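Side-chain contact in uncharacterized protein (Leptospira interrogans serogroup Icterohaemorrhagiae serovar copenhageni, PDB 6OE6), which is of unknown function but is probably a membrane-anchored lipoprotein whose modelled part has its beta strands in two sheets and contains no helix: residues Gln103-Pro107 / Gly108-Leu112. Residues are numbered along the deposited sequence; the frame is centred on the assembly and turned at random.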
ATOM      1  N   GLN A 103      -4.695   8.898  -2.361  1.00 21.07           N
ATOM      2  CA  GLN A 103      -5.894   9.676  -2.037  1.00 23.69           C
ATOM      3  C   GLN A 103      -7.036   9.298  -2.977  1.00 27.91           C
ATOM      4  O   GLN A 103      -6.887   9.359  -4.206  1.00 24.31           O
ATOM      5  CB  GLN A 103      -5.615  11.184  -2.145  1.00 28.65           C
ATOM      6  CG  GLN A 103      -6.860  12.087  -1.968  1.00 31.77           C
ATOM      7  CD  GLN A 103      -6.612  13.571  -2.324  1.00 35.42           C
ATOM      8  OE1 GLN A 103      -5.603  13.926  -2.952  1.00 44.69           O
ATOM      9  NE2 GLN A 103      -7.525  14.430  -1.919  1.00 36.61           N
ATOM     10  N   GLY A 104      -8.201   8.979  -2.412  1.00 23.66           N
ATOM     11  CA  GLY A 104      -9.353   8.770  -3.274  1.00 25.77           C
ATOM     12  C   GLY A 104      -9.426   7.445  -4.013  1.00 26.30           C
ATOM     13  O   GLY A 104     -10.129   7.366  -5.030  1.00 26.61           O
ATOM     14  N   LEU A 105      -8.741   6.389  -3.548  1.00 22.91           N
ATOM     15  CA  LEU A 105      -8.952   5.078  -4.174  1.00 23.41           C
ATOM     16  C   LEU A 105     -10.410   4.648  -4.033  1.00 27.40           C
ATOM     17  O   LEU A 105     -11.033   4.870  -2.997  1.00 28.86           O
ATOM     18  CB  LEU A 105      -8.045   4.007  -3.543  1.00 24.79           C
ATOM     19  CG  LEU A 105      -6.529   4.217  -3.740  1.00 21.77           C
ATOM     20  CD1 LEU A 105      -5.761   3.117  -2.965  1.00 21.94           C
ATOM     21  CD2 LEU A 105      -6.104   4.244  -5.217  1.00 21.29           C
ATOM     22  N   SER A 106     -10.954   4.046  -5.090  1.00 26.95           N
ATOM     23  CA  SER A 106     -12.287   3.452  -5.017  1.00 27.97           C
ATOM     24  C   SER A 106     -12.253   2.237  -4.088  1.00 26.14           C
ATOM     25  O   SER A 106     -11.210   1.589  -3.940  1.00 27.94           O
ATOM     26  CB  SER A 106     -12.754   3.009  -6.401  1.00 30.45           C
ATOM     27  OG  SER A 106     -12.930   4.135  -7.246  1.00 44.62           O
ATOM     28  N   PRO A 107     -13.385   1.873  -3.491  1.00 30.37           N
ATOM     29  CA  PRO A 107     -13.418   0.628  -2.714  1.00 29.88           C
ATOM     30  C   PRO A 107     -12.966  -0.543  -3.574  1.00 33.52           C
ATOM     31  O   PRO A 107     -13.257  -0.605  -4.771  1.00 30.08           O
ATOM     32  CB  PRO A 107     -14.887   0.516  -2.301  1.00 35.81           C
ATOM     33  CG  PRO A 107     -15.319   1.923  -2.216  1.00 38.21           C
ATOM     34  CD  PRO A 107     -14.662   2.599  -3.394  1.00 31.28           C
ATOM     35  N   GLY A 108     -12.188  -1.433  -2.977  1.00 33.09           N
ATOM     36  CA  GLY A 108     -11.729  -2.603  -3.697  1.00 31.45           C
ATOM     37  C   GLY A 108     -10.490  -3.204  -3.063  1.00 30.49           C
ATOM     38  O   GLY A 108     -10.097  -2.860  -1.956  1.00 29.52           O
ATOM     39  N   LYS A 109      -9.894  -4.127  -3.797  1.00 24.81           N
ATOM     40  CA  LYS A 109      -8.719  -4.845  -3.331  1.00 25.09           C
ATOM     41  C   LYS A 109      -7.539  -4.410  -4.185  1.00 24.47           C
ATOM     42  O   LYS A 109      -7.656  -4.358  -5.413  1.00 22.67           O
ATOM     43  CB  LYS A 109      -8.956  -6.363  -3.434  1.00 28.51           C
ATOM     44  CG  LYS A 109      -7.868  -7.203  -2.754  1.00 34.82           C
ATOM     45  CD  LYS A 109      -8.328  -8.679  -2.601  1.00 35.74           C
ATOM     46  CE  LYS A 109      -8.361  -9.406  -3.936  1.00 44.76           C
ATOM     47  NZ  LYS A 109      -8.753 -10.859  -3.812  1.00 49.14           N
ATOM     48  N   TYR A 110      -6.411  -4.113  -3.537  1.00 19.35           N
ATOM     49  CA  TYR A 110      -5.249  -3.523  -4.195  1.00 21.92           C
ATOM     50  C   TYR A 110      -3.986  -4.284  -3.851  1.00 21.61           C
ATOM     51  O   TYR A 110      -3.872  -4.889  -2.778  1.00 22.98           O
ATOM     52  CB  TYR A 110      -5.036  -2.038  -3.772  1.00 20.72           C
ATOM     53  CG  TYR A 110      -6.188  -1.169  -4.240  1.00 19.71           C
ATOM     54  CD1 TYR A 110      -6.128  -0.558  -5.496  1.00 23.86           C
ATOM     55  CD2 TYR A 110      -7.342  -1.020  -3.464  1.00 22.56           C
ATOM     56  CE1 TYR A 110      -7.174   0.196  -5.971  1.00 20.56           C
ATOM     57  CE2 TYR A 110      -8.398  -0.245  -3.925  1.00 25.90           C
ATOM     58  CZ  TYR A 110      -8.290   0.363  -5.187  1.00 25.72           C
ATOM     59  OH  TYR A 110      -9.317   1.126  -5.685  1.00 25.31           O
ATOM     60  N   LEU A 111      -3.028  -4.218  -4.783  1.00 22.31           N
ATOM     61  CA  LEU A 111      -1.737  -4.879  -4.668  1.00 24.11           C
ATOM     62  C   LEU A 111      -0.676  -3.835  -4.959  1.00 22.60           C
ATOM     63  O   LEU A 111      -0.636  -3.270  -6.064  1.00 22.58           O
ATOM     64  CB  LEU A 111      -1.623  -6.054  -5.653  1.00 22.97           C
ATOM     65  CG  LEU A 111      -0.290  -6.815  -5.698  1.00 25.94           C
ATOM     66  CD1 LEU A 111      -0.025  -7.477  -4.342  1.00 29.07           C
ATOM     67  CD2 LEU A 111      -0.291  -7.838  -6.841  1.00 28.18           C
ATOM     68  N   LEU A 112       0.188  -3.600  -3.985  1.00 19.79           N
ATOM     69  CA  LEU A 112       1.278  -2.625  -4.107  1.00 19.24           C
ATOM     70  C   LEU A 112       2.562  -3.423  -4.261  1.00 25.12           C
ATOM     71  O   LEU A 112       2.848  -4.287  -3.430  1.00 25.11           O
ATOM     72  CB  LEU A 112       1.335  -1.743  -2.858  1.00 22.78           C
ATOM     73  CG  LEU A 112       2.536  -0.810  -2.665  1.00 20.94           C
ATOM     74  CD1 LEU A 112       2.640   0.194  -3.829  1.00 23.42           C
ATOM     75  CD2 LEU A 112       2.343  -0.080  -1.332  1.00 23.65           C
TER
HETATM   76  O   HOH W   1      -9.162   3.419  -7.313  1.00 27.77           O
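Tyr110 reaches back over the turn to Ser106, four residues earlier, in a clear example of the tyrosine corner. Its CB points from near the start of strand 108-116 toward the preceding loop, and CG lies beside the backbone N, anti to the carbonyl carbon (chi1 -65°), which aims the ring at that loop. One ring face takes the Leu105 methyl CD1 almost squarely over its centre, a CH-pi contact 4.2 Å from the centroid. Farther out, CE2 of Tyr110 passes 3.4 Å from Ser106 O, which sits at the ring edge. CZ of Tyr110 lies 4.0 Å from Leu105 CB. At the tip, Tyr110 OH donates a short 2.6 Å hydrogen bond to Ser106 O, meeting the carbonyl at 129° and tilted 25° from its plane. A water donates to Tyr110 OH (2.8 Å) and accepts from Ser106 N, so the hydroxyl holds Ser106 O directly and Ser106 N through the water. The sequence Leu105-Ser106-Pro107-Gly108-Lys109-Tyr110 fits the LxPGxY signature of this motif in Greek-key beta sandwiches. Leu74 and Met84 also pack on Tyr110, anchoring it in one sheet; through its hydroxyl, it pins the loop that arrives from strand 97-102 of the other.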